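Beta-Lactamase/D-Alanine Carboxypeptidase (Pseudomonas syringae pv. tomato, PDB 5EVI) probably hydrolyses beta-lactam antibiotics to substituted beta-amino acids, as a class C beta-lactamase associated with antibiotic resistance. Local coordinates at residues 275-280 / 309-314. Sequence-based numbering, arbitrary orientation.
Sequences WEQYPT and AAQPTA
A chi1 of -175° swings CG of Q277 opposite its main-chain nitrogen, and the rest of the side chain runs on extended from strand 276-278 past the A314 methyl to Q311. This contact of the class C beta-lactamase fold illustrates how a tight turn can be packed against a strand and the residues just after it by van der Waals contacts, with no hydrogen bond between the two segments. The turn, type I from Q311 to A314, is closed by A314 N donating to Q311 O (3.2 Å) and leads directly into strand 315-316, the antiparallel neighbour of 276-278, where Y278 and W315 share a backbone hydrogen bond. A314 sits at the centre of the contact: its CB lies 3.3 Å from Q277 CG, while its CA sits 3.3 Å from Y278 O. Farther out along the Q277 side chain, OE1 comes to 3.2 Å from Q311 CG, the two glutamines crossing at about a right angle. A backbone hydrogen bond joins P312 to Q334. At the exposed end the first torsion of T313 (chi1 -60°, measured to OG1) puts CG2 opposite the backbone N, where it meets the T280 side chain nearly perpendicularly. Packing is tight there: T313 CG2 stands 3.3 Å from T280 CG2, closer than usual for two methyls, and also 3.3 Å from T280 OG1.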
# COMPACT_ATOMS: atom_id res chain seq x y z
N TRP C 275 -1.05 -1.50 -6.12
CA TRP C 275 -2.16 -2.46 -5.90
C TRP C 275 -1.95 -3.81 -6.62
O TRP C 275 -1.19 -3.92 -7.59
CB TRP C 275 -3.48 -1.88 -6.34
CG TRP C 275 -3.95 -0.65 -5.64
CD1 TRP C 275 -4.01 0.61 -6.16
CD2 TRP C 275 -4.50 -0.58 -4.33
NE1 TRP C 275 -4.56 1.47 -5.23
CE2 TRP C 275 -4.86 0.77 -4.10
CE3 TRP C 275 -4.72 -1.52 -3.31
CZ2 TRP C 275 -5.44 1.20 -2.90
CZ3 TRP C 275 -5.28 -1.08 -2.11
CH2 TRP C 275 -5.63 0.26 -1.92
N GLU C 276 -2.61 -4.85 -6.09
CA GLU C 276 -2.56 -6.21 -6.63
C GLU C 276 -4.00 -6.70 -6.70
O GLU C 276 -4.82 -6.41 -5.79
CB GLU C 276 -1.67 -7.12 -5.75
CG GLU C 276 -0.21 -6.69 -5.65
CD GLU C 276 0.57 -7.39 -4.54
OE1 GLU C 276 0.04 -8.34 -3.90
OE2 GLU C 276 1.73 -6.98 -4.29
N GLN C 277 -4.31 -7.44 -7.76
CA GLN C 277 -5.68 -7.64 -8.19
C GLN C 277 -5.96 -9.09 -8.58
O GLN C 277 -5.07 -9.76 -9.11
CB GLN C 277 -5.90 -6.74 -9.39
CG GLN C 277 -7.30 -6.69 -9.93
CD GLN C 277 -7.42 -5.67 -11.02
OE1 GLN C 277 -7.91 -5.98 -12.11
NE2 GLN C 277 -6.95 -4.46 -10.75
N TYR C 278 -7.20 -9.54 -8.37
CA TYR C 278 -7.62 -10.90 -8.70
C TYR C 278 -9.00 -10.84 -9.38
O TYR C 278 -9.93 -10.28 -8.83
CB TYR C 278 -7.67 -11.77 -7.43
CG TYR C 278 -6.35 -11.84 -6.68
CD1 TYR C 278 -5.43 -12.85 -6.94
CD2 TYR C 278 -6.00 -10.86 -5.74
CE1 TYR C 278 -4.22 -12.91 -6.28
CE2 TYR C 278 -4.78 -10.90 -5.08
CZ TYR C 278 -3.89 -11.93 -5.35
OH TYR C 278 -2.67 -11.99 -4.71
N PRO C 279 -9.12 -11.40 -10.60
CA PRO C 279 -10.41 -11.32 -11.30
C PRO C 279 -11.40 -12.37 -10.82
O PRO C 279 -11.02 -13.33 -10.17
CB PRO C 279 -10.02 -11.60 -12.75
CG PRO C 279 -8.94 -12.59 -12.61
CD PRO C 279 -8.13 -12.11 -11.43
N THR C 280 -12.67 -12.19 -11.18
CA THR C 280 -13.69 -13.20 -10.91
C THR C 280 -13.45 -14.44 -11.78
O THR C 280 -12.75 -14.39 -12.80
CB THR C 280 -15.13 -12.69 -11.16
OG1 THR C 280 -15.19 -11.93 -12.37
CG2 THR C 280 -15.62 -11.85 -9.99
N ALA C 309 -7.51 -1.78 -18.39
CA ALA C 309 -8.30 -0.75 -17.72
C ALA C 309 -8.71 -1.21 -16.32
O ALA C 309 -8.80 -2.41 -16.06
CB ALA C 309 -9.56 -0.43 -18.53
N ALA C 310 -8.96 -0.25 -15.42
CA ALA C 310 -9.44 -0.57 -14.07
C ALA C 310 -10.64 -1.51 -14.16
O ALA C 310 -11.57 -1.26 -14.95
CB ALA C 310 -9.83 0.69 -13.32
N GLN C 311 -10.60 -2.58 -13.36
CA GLN C 311 -11.61 -3.65 -13.36
C GLN C 311 -12.57 -3.56 -12.16
O GLN C 311 -12.21 -3.99 -11.05
CB GLN C 311 -10.91 -5.01 -13.31
CG GLN C 311 -9.96 -5.27 -14.47
CD GLN C 311 -10.69 -5.53 -15.77
OE1 GLN C 311 -10.52 -4.80 -16.75
NE2 GLN C 311 -11.52 -6.56 -15.78
N PRO C 312 -13.80 -3.03 -12.38
CA PRO C 312 -14.75 -2.90 -11.26
C PRO C 312 -15.05 -4.18 -10.46
O PRO C 312 -15.43 -4.11 -9.28
CB PRO C 312 -16.04 -2.38 -11.94
CG PRO C 312 -15.59 -1.73 -13.19
CD PRO C 312 -14.33 -2.44 -13.63
N THR C 313 -14.89 -5.33 -11.12
CA THR C 313 -15.28 -6.65 -10.62
C THR C 313 -14.19 -7.35 -9.80
O THR C 313 -14.47 -8.20 -8.97
CB THR C 313 -15.68 -7.54 -11.83
OG1 THR C 313 -16.78 -6.93 -12.50
CG2 THR C 313 -16.10 -8.93 -11.40
N ALA C 314 -12.93 -6.95 -9.99
CA ALA C 314 -11.81 -7.63 -9.40
C ALA C 314 -11.67 -7.38 -7.88
O ALA C 314 -12.02 -6.30 -7.39
CB ALA C 314 -10.54 -7.22 -10.11